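Local coordinates for leucyl-tRNA synthetase subunit alpha (Aquifex aeolicus, PDB 3PZ5), which probably hydrolyses mischarged tRNA-Leu as the isolated CP1 editing domain of a class I synthetase that attaches leucine to its tRNA, at residues E22-D27 against P52-I57; E88-V93 against A113-Y118. The protein carries 1 engineered substitution. All blocks are in the same frame, centred on the assembly; numbering follows the deposited sequence.

Contact 1: E22-D27 against P52-I57. Engineered in segment 22-27: Leu23 (natural residue Pro).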
ATOM      1  N   GLU A  22     -19.295   7.463  -3.800  1.00 27.15           N
ATOM      2  CA  GLU A  22     -18.840   8.828  -3.561  1.00 27.27           C
ATOM      3  C   GLU A  22     -17.370   8.976  -3.925  1.00 27.08           C
ATOM      4  O   GLU A  22     -16.621   8.003  -3.886  1.00 27.37           O
ATOM      5  CB  GLU A  22     -19.143   9.319  -2.127  1.00 27.31           C
ATOM      6  CG  GLU A  22     -19.125   8.269  -1.015  1.00 28.00           C
ATOM      7  CD  GLU A  22     -20.365   7.366  -0.997  1.00 29.09           C
ATOM      8  OE1 GLU A  22     -21.476   7.803  -1.397  1.00 29.13           O
ATOM      9  OE2 GLU A  22     -20.216   6.203  -0.579  1.00 29.06           O
ATOM     10  N   LEU A  23     -16.974  10.190  -4.306  1.00 26.86           N
ATOM     11  CA  LEU A  23     -15.606  10.449  -4.735  1.00 26.51           C
ATOM     12  C   LEU A  23     -14.668  10.557  -3.543  1.00 26.20           C
ATOM     13  O   LEU A  23     -14.661  11.566  -2.829  1.00 26.10           O
ATOM     14  CB  LEU A  23     -15.522  11.703  -5.609  1.00 26.69           C
ATOM     15  CG  LEU A  23     -14.275  11.849  -6.499  1.00 27.22           C
ATOM     16  CD1 LEU A  23     -14.166  10.696  -7.509  1.00 27.21           C
ATOM     17  CD2 LEU A  23     -14.247  13.210  -7.223  1.00 27.03           C
ATOM     18  N   ILE A  24     -13.896   9.492  -3.334  1.00 25.64           N
ATOM     19  CA  ILE A  24     -12.888   9.429  -2.279  1.00 25.14           C
ATOM     20  C   ILE A  24     -11.598   8.857  -2.858  1.00 24.79           C
ATOM     21  O   ILE A  24     -11.618   7.882  -3.609  1.00 24.97           O
ATOM     22  CB  ILE A  24     -13.349   8.553  -1.072  1.00 25.14           C
ATOM     23  CG1 ILE A  24     -14.653   9.098  -0.467  1.00 25.29           C
ATOM     24  CG2 ILE A  24     -12.252   8.469  -0.005  1.00 24.50           C
ATOM     25  CD1 ILE A  24     -15.196   8.286   0.684  1.00 24.92           C
ATOM     26  N   TYR A  25     -10.478   9.466  -2.497  1.00 24.31           N
ATOM     27  CA  TYR A  25      -9.178   8.953  -2.883  1.00 23.97           C
ATOM     28  C   TYR A  25      -8.241   8.901  -1.682  1.00 23.88           C
ATOM     29  O   TYR A  25      -8.439   9.609  -0.696  1.00 23.60           O
ATOM     30  CB  TYR A  25      -8.571   9.800  -4.010  1.00 23.79           C
ATOM     31  CG  TYR A  25      -8.277  11.239  -3.634  1.00 23.19           C
ATOM     32  CD1 TYR A  25      -7.173  11.562  -2.839  1.00 22.65           C
ATOM     33  CD2 TYR A  25      -9.086  12.281  -4.092  1.00 22.42           C
ATOM     34  CE1 TYR A  25      -6.890  12.879  -2.499  1.00 22.45           C
ATOM     35  CE2 TYR A  25      -8.811  13.606  -3.757  1.00 21.94           C
ATOM     36  CZ  TYR A  25      -7.708  13.896  -2.962  1.00 22.40           C
ATOM     37  OH  TYR A  25      -7.417  15.198  -2.615  1.00 22.78           O
ATOM     38  N   ILE A  26      -7.221   8.056  -1.782  1.00 23.92           N
ATOM     39  CA  ILE A  26      -6.229   7.921  -0.733  1.00 24.07           C
ATOM     40  C   ILE A  26      -4.875   8.352  -1.278  1.00 24.34           C
ATOM     41  O   ILE A  26      -4.291   7.689  -2.141  1.00 24.38           O
ATOM     42  CB  ILE A  26      -6.160   6.472  -0.189  1.00 23.99           C
ATOM     43  CG1 ILE A  26      -7.508   6.056   0.409  1.00 23.89           C
ATOM     44  CG2 ILE A  26      -5.051   6.341   0.851  1.00 24.12           C
ATOM     45  CD1 ILE A  26      -7.690   4.550   0.567  1.00 23.70           C
ATOM     46  N   ASP A  27      -4.389   9.484  -0.789  1.00 24.63           N
ATOM     47  CA  ASP A  27      -3.047   9.904  -1.119  1.00 25.02           C
ATOM     48  C   ASP A  27      -2.065   9.119  -0.271  1.00 25.20           C
ATOM     49  O   ASP A  27      -2.284   8.896   0.922  1.00 25.03           O
ATOM     50  CB  ASP A  27      -2.870  11.409  -0.935  1.00 25.21           C
ATOM     51  CG  ASP A  27      -3.409  12.212  -2.111  1.00 26.00           C
ATOM     52  OD1 ASP A  27      -3.708  11.611  -3.168  1.00 26.60           O
ATOM     53  OD2 ASP A  27      -3.525  13.452  -1.983  1.00 27.01           O
ATOM     54  N   PRO A  52     -12.732   4.472   9.632  1.00 23.77           N
ATOM     55  CA  PRO A  52     -14.152   4.271   9.926  1.00 23.74           C
ATOM     56  C   PRO A  52     -15.078   4.571   8.738  1.00 23.63           C
ATOM     57  O   PRO A  52     -16.093   3.896   8.570  1.00 23.68           O
ATOM     58  CB  PRO A  52     -14.416   5.247  11.080  1.00 23.61           C
ATOM     59  CG  PRO A  52     -13.303   6.231  11.019  1.00 23.58           C
ATOM     60  CD  PRO A  52     -12.126   5.449  10.553  1.00 23.77           C
ATOM     61  N   VAL A  53     -14.720   5.563   7.927  1.00 23.53           N
ATOM     62  CA  VAL A  53     -15.525   5.958   6.766  1.00 23.63           C
ATOM     63  C   VAL A  53     -15.660   4.812   5.752  1.00 23.78           C
ATOM     64  O   VAL A  53     -16.774   4.443   5.352  1.00 23.52           O
ATOM     65  CB  VAL A  53     -14.920   7.194   6.062  1.00 23.61           C
ATOM     66  CG1 VAL A  53     -15.719   7.562   4.815  1.00 23.39           C
ATOM     67  CG2 VAL A  53     -14.848   8.370   7.018  1.00 23.54           C
ATOM     68  N   LEU A  54     -14.523   4.256   5.347  1.00 23.90           N
ATOM     69  CA  LEU A  54     -14.505   3.156   4.385  1.00 24.24           C
ATOM     70  C   LEU A  54     -15.085   1.874   4.978  1.00 24.51           C
ATOM     71  O   LEU A  54     -15.778   1.117   4.286  1.00 24.35           O
ATOM     72  CB  LEU A  54     -13.087   2.926   3.853  1.00 24.25           C
ATOM     73  CG  LEU A  54     -12.434   4.110   3.123  1.00 24.14           C
ATOM     74  CD1 LEU A  54     -11.018   3.756   2.691  1.00 23.35           C
ATOM     75  CD2 LEU A  54     -13.271   4.582   1.929  1.00 23.34           C
ATOM     76  N   ALA A  55     -14.823   1.655   6.267  1.00 24.91           N
ATOM     77  CA  ALA A  55     -15.357   0.497   6.990  1.00 25.25           C
ATOM     78  C   ALA A  55     -16.882   0.441   6.988  1.00 25.53           C
ATOM     79  O   ALA A  55     -17.459  -0.634   6.832  1.00 25.69           O
ATOM     80  CB  ALA A  55     -14.834   0.461   8.411  1.00 25.03           C
ATOM     81  N   CYS A  56     -17.531   1.589   7.167  1.00 26.04           N
ATOM     82  CA  CYS A  56     -18.993   1.624   7.162  1.00 26.80           C
ATOM     83  C   CYS A  56     -19.548   1.329   5.771  1.00 26.65           C
ATOM     84  O   CYS A  56     -20.487   0.538   5.625  1.00 26.53           O
ATOM     85  CB  CYS A  56     -19.543   2.945   7.699  1.00 26.64           C
ATOM     86  SG  CYS A  56     -21.310   2.818   8.075  1.00 29.70           S
ATOM     87  N   ILE A  57     -18.947   1.963   4.763  1.00 26.80           N
ATOM     88  CA  ILE A  57     -19.249   1.682   3.359  1.00 26.93           C
ATOM     89  C   ILE A  57     -19.064   0.190   3.061  1.00 27.17           C
ATOM     90  O   ILE A  57     -19.932  -0.439   2.445  1.00 27.09           O
ATOM     91  CB  ILE A  57     -18.406   2.575   2.404  1.00 26.78           C
ATOM     92  CG1 ILE A  57     -18.906   4.022   2.466  1.00 26.72           C
ATOM     93  CG2 ILE A  57     -18.480   2.068   0.969  1.00 26.38           C
ATOM     94  CD1 ILE A  57     -17.911   5.060   1.978  1.00 26.47           C
TER

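Contact 2: E88-V93 against A113-Y118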
ATOM      1  N   GLU A  88       4.750  -6.578  18.669  1.00 57.12           N
ATOM      2  CA  GLU A  88       3.582  -7.361  18.271  1.00 55.90           C
ATOM      3  C   GLU A  88       3.640  -7.702  16.778  1.00 54.75           C
ATOM      4  O   GLU A  88       3.997  -6.853  15.954  1.00 54.82           O
ATOM      5  CB  GLU A  88       2.292  -6.610  18.649  1.00 56.07           C
ATOM      6  CG  GLU A  88       1.022  -6.952  17.850  1.00 56.84           C
ATOM      7  CD  GLU A  88       0.437  -8.338  18.143  1.00 57.94           C
ATOM      8  OE1 GLU A  88       0.877  -9.011  19.105  1.00 58.32           O
ATOM      9  OE2 GLU A  88      -0.483  -8.752  17.402  1.00 57.91           O
ATOM     10  N   ASP A  89       3.302  -8.951  16.449  1.00 53.07           N
ATOM     11  CA  ASP A  89       3.219  -9.416  15.062  1.00 51.33           C
ATOM     12  C   ASP A  89       2.184  -8.627  14.264  1.00 49.87           C
ATOM     13  O   ASP A  89       1.272  -8.028  14.835  1.00 49.77           O
ATOM     14  CB  ASP A  89       2.871 -10.909  15.015  1.00 51.58           C
ATOM     15  CG  ASP A  89       4.010 -11.795  15.486  1.00 51.99           C
ATOM     16  OD1 ASP A  89       5.152 -11.612  15.007  1.00 52.67           O
ATOM     17  OD2 ASP A  89       3.760 -12.684  16.329  1.00 52.32           O
ATOM     18  N   LYS A  90       2.330  -8.641  12.943  1.00 47.96           N
ATOM     19  CA  LYS A  90       1.425  -7.927  12.049  1.00 46.13           C
ATOM     20  C   LYS A  90      -0.029  -8.262  12.354  1.00 44.88           C
ATOM     21  O   LYS A  90      -0.402  -9.437  12.429  1.00 44.79           O
ATOM     22  CB  LYS A  90       1.743  -8.249  10.583  1.00 46.18           C
ATOM     23  CG  LYS A  90       3.212  -8.074  10.183  1.00 45.90           C
ATOM     24  CD  LYS A  90       3.674  -6.621  10.259  1.00 45.29           C
ATOM     25  CE  LYS A  90       5.182  -6.530  10.135  1.00 45.00           C
ATOM     26  NZ  LYS A  90       5.688  -5.177  10.472  1.00 45.40           N
ATOM     27  N   GLU A  91      -0.838  -7.222  12.548  1.00 43.10           N
ATOM     28  CA  GLU A  91      -2.263  -7.387  12.817  1.00 41.47           C
ATOM     29  C   GLU A  91      -3.053  -6.323  12.064  1.00 40.00           C
ATOM     30  O   GLU A  91      -2.698  -5.143  12.089  1.00 39.91           O
ATOM     31  CB  GLU A  91      -2.538  -7.301  14.319  1.00 41.67           C
ATOM     32  CG  GLU A  91      -3.984  -7.584  14.720  1.00 42.60           C
ATOM     33  CD  GLU A  91      -4.237  -7.462  16.223  1.00 44.20           C
ATOM     34  OE1 GLU A  91      -3.278  -7.215  16.994  1.00 44.56           O
ATOM     35  OE2 GLU A  91      -5.409  -7.617  16.635  1.00 44.73           O
ATOM     36  N   GLY A  92      -4.121  -6.742  11.396  1.00 38.15           N
ATOM     37  CA  GLY A  92      -4.905  -5.817  10.589  1.00 36.07           C
ATOM     38  C   GLY A  92      -6.289  -6.307  10.228  1.00 34.57           C
ATOM     39  O   GLY A  92      -6.624  -7.473  10.453  1.00 34.45           O
ATOM     40  N   VAL A  93      -7.087  -5.400   9.661  1.00 33.00           N
ATOM     41  CA  VAL A  93      -8.481  -5.680   9.285  1.00 31.35           C
ATOM     42  C   VAL A  93      -8.815  -5.189   7.871  1.00 30.37           C
ATOM     43  O   VAL A  93      -8.383  -4.110   7.456  1.00 29.86           O
ATOM     44  CB  VAL A  93      -9.495  -5.075  10.302  1.00 31.48           C
ATOM     45  CG1 VAL A  93      -9.490  -5.858  11.612  1.00 30.94           C
ATOM     46  CG2 VAL A  93      -9.217  -3.592  10.554  1.00 30.92           C
ATOM     47  N   ALA A 113      -3.797  -1.530   9.374  1.00 27.31           N
ATOM     48  CA  ALA A 113      -2.820  -2.394  10.045  1.00 27.87           C
ATOM     49  C   ALA A 113      -1.994  -1.683  11.103  1.00 28.28           C
ATOM     50  O   ALA A 113      -1.749  -0.478  11.013  1.00 28.40           O
ATOM     51  CB  ALA A 113      -1.903  -3.055   9.027  1.00 27.88           C
ATOM     52  N   ASN A 114      -1.550  -2.460  12.089  1.00 28.71           N
ATOM     53  CA  ASN A 114      -0.808  -1.947  13.237  1.00 29.29           C
ATOM     54  C   ASN A 114       0.532  -1.279  12.917  1.00 29.47           C
ATOM     55  O   ASN A 114       0.905  -0.300  13.555  1.00 29.25           O
ATOM     56  CB  ASN A 114      -0.608  -3.058  14.282  1.00 29.40           C
ATOM     57  CG  ASN A 114       0.215  -4.226  13.762  1.00 29.80           C
ATOM     58  OD1 ASN A 114       0.174  -4.559  12.576  1.00 30.70           O
ATOM     59  ND2 ASN A 114       0.959  -4.865  14.661  1.00 30.01           N
ATOM     60  N   TYR A 115       1.237  -1.807  11.919  1.00 30.05           N
ATOM     61  CA  TYR A 115       2.620  -1.422  11.647  1.00 30.50           C
ATOM     62  C   TYR A 115       2.762  -0.126  10.845  1.00 31.07           C
ATOM     63  O   TYR A 115       3.877   0.324  10.571  1.00 31.09           O
ATOM     64  CB  TYR A 115       3.359  -2.575  10.959  1.00 30.37           C
ATOM     65  CG  TYR A 115       3.019  -2.768   9.492  1.00 30.39           C
ATOM     66  CD1 TYR A 115       3.832  -2.229   8.492  1.00 30.05           C
ATOM     67  CD2 TYR A 115       1.896  -3.499   9.104  1.00 29.85           C
ATOM     68  CE1 TYR A 115       3.529  -2.407   7.150  1.00 29.85           C
ATOM     69  CE2 TYR A 115       1.585  -3.679   7.763  1.00 29.43           C
ATOM     70  CZ  TYR A 115       2.407  -3.134   6.790  1.00 29.82           C
ATOM     71  OH  TYR A 115       2.106  -3.311   5.456  1.00 29.72           O
ATOM     72  N   VAL A 116       1.634   0.463  10.463  1.00 31.83           N
ATOM     73  CA  VAL A 116       1.641   1.733   9.751  1.00 32.56           C
ATOM     74  C   VAL A 116       1.250   2.850  10.705  1.00 33.23           C
ATOM     75  O   VAL A 116       0.137   2.871  11.234  1.00 33.31           O
ATOM     76  CB  VAL A 116       0.724   1.705   8.512  1.00 32.44           C
ATOM     77  CG1 VAL A 116       0.659   3.073   7.854  1.00 32.35           C
ATOM     78  CG2 VAL A 116       1.238   0.682   7.522  1.00 32.78           C
ATOM     79  N   LEU A 117       2.187   3.768  10.920  1.00 34.12           N
ATOM     80  CA  LEU A 117       1.999   4.877  11.847  1.00 35.05           C
ATOM     81  C   LEU A 117       1.350   6.072  11.167  1.00 35.49           C
ATOM     82  O   LEU A 117       1.682   6.401  10.026  1.00 35.57           O
ATOM     83  CB  LEU A 117       3.339   5.288  12.464  1.00 35.18           C
ATOM     84  CG  LEU A 117       4.034   4.253  13.354  1.00 35.69           C
ATOM     85  CD1 LEU A 117       5.497   4.628  13.563  1.00 35.91           C
ATOM     86  CD2 LEU A 117       3.306   4.093  14.694  1.00 35.81           C
ATOM     87  N   TYR A 118       0.431   6.718  11.881  1.00 36.11           N
ATOM     88  CA  TYR A 118      -0.235   7.921  11.388  1.00 36.81           C
ATOM     89  C   TYR A 118       0.730   9.095  11.182  1.00 36.96           C
ATOM     90  O   TYR A 118       0.502   9.948  10.323  1.00 36.92           O
ATOM     91  CB  TYR A 118      -1.380   8.327  12.326  1.00 37.06           C
ATOM     92  CG  TYR A 118      -2.296   9.391  11.751  1.00 38.06           C
ATOM     93  CD1 TYR A 118      -2.825   9.257  10.462  1.00 39.09           C
ATOM     94  CD2 TYR A 118      -2.640  10.522  12.492  1.00 38.64           C
ATOM     95  CE1 TYR A 118      -3.663  10.224   9.921  1.00 40.19           C
ATOM     96  CE2 TYR A 118      -3.486  11.500  11.963  1.00 39.87           C
ATOM     97  CZ  TYR A 118      -3.994  11.341  10.676  1.00 40.79           C
ATOM     98  OH  TYR A 118      -4.830  12.291  10.129  1.00 41.97           O
TER

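Contact 1: E22-D27 against P52-I57
Glu22 OE2 is the one polar side-chain atom drawn into this contact, and what it meets is hydrocarbon: it lies 3.6 Å from Ile57 CD1, with the CG1 of the same isoleucine a little farther off. The two side chains run toward each other. No hydrogen bond crosses between 22-27 and 52-57, and the docking rests mainly on aliphatic branches, with the Glu22 carboxylate at the margin. Ile24 carries the centre. Its CD1 approaches a group of three helix side chains, coming to 4.2 Å from Val53 CG1 and equally near, at 4.4 Å, to Leu54 CD2 and Ile57 CD1. Deeper in, Ile26 CD1 and Leu54 CD1 touch at 4.0 Å, their side chains meeting at a slant. CB of Ile26 does not point at the helix, but with CG1 beside the backbone N (chi1 -61°) CD1 swings in to meet it. Val18 of the paired strand 12-18 and Leu44 of strand 41-44 also touch both Ile26 and Leu54, while backbone bonds from Ile24 to Val18 and from Ile26 to Phe16 tie 22-27 into the sheet. This is helix 50-60 packed against the margin of the mixed sheet of the CP1 editing domain, with Ile26 and Leu54 buried on the inner side.

Contact 2: E88-V93 against A113-Y118
Asn114 and Glu91 grip each other through backbone and side chain together, and the asparagine is worth following outward from CB. Its CB lies 3.7 Å from Glu91 O. Rotation about CA-CB (chi1 62°) sets CG between the backbone N and the carbonyl carbon, which carries the amide toward the backbone of 89-91, just ahead of strand 92-100. There OD1 accepts Glu91 N at 2.8 Å in a nearly straight bond, with 175° at the hydrogen, although the donor stands 58° out of the carbonyl plane. The same OD1 is only 3.0 Å from Glu91 O, a close approach of two acceptors, probably mildly unfavourable and eased by the bond from Glu91 N. ND2 gives a weak hydrogen bond to Asp89 O, 3.2 Å away, beside Glu88 CG. The backbone supplies the companion link, Asn114 N to Glu91 O at 2.9 Å. The amide oxygen thus stands in for the main-chain carbonyl, since Asn114 O turns instead to Arg84. An alanine here, lacking OD1 and ND2, is likely to leave Glu91 N and Asp89 O without these partners and 88-91 freer to shift. Next to this, Lys90 crosses Tyr115 at about a right angle, bringing its CD and NZ against the CB and ring; the phenol hydroxyl bonds Asp135, and Glu91 OE2 forms a salt bridge with Lys75. One step inward, Gly92 and Ala113 form an antiparallel non-hydrogen-bonded pair. The whole is the open end of a beta hairpin, where a side-chain amide prolongs the ladder as one strand departs into a type I turn.

From the N terminus the chain first meets contact 1, where segment 22-27 leads into strand 25-30; after strand 41-44, helix 50-60 returns to close that loop. Only then, past helix 66-78, does contact 2 open at 88-93, to be closed by 113-118 once strands 92-100 and 107-113 have run out and back. The loops therefore follow in series, neither nested nor crossed, with centres 19 Å apart and nearest atoms about 7 Å apart. One sheet links them: Val97 of strand 92-100 touches Leu54 and Ile57. Helix 66-78 meets both as well: its Val69 touches Ala55 and Val93, and Met76 touches Asn114.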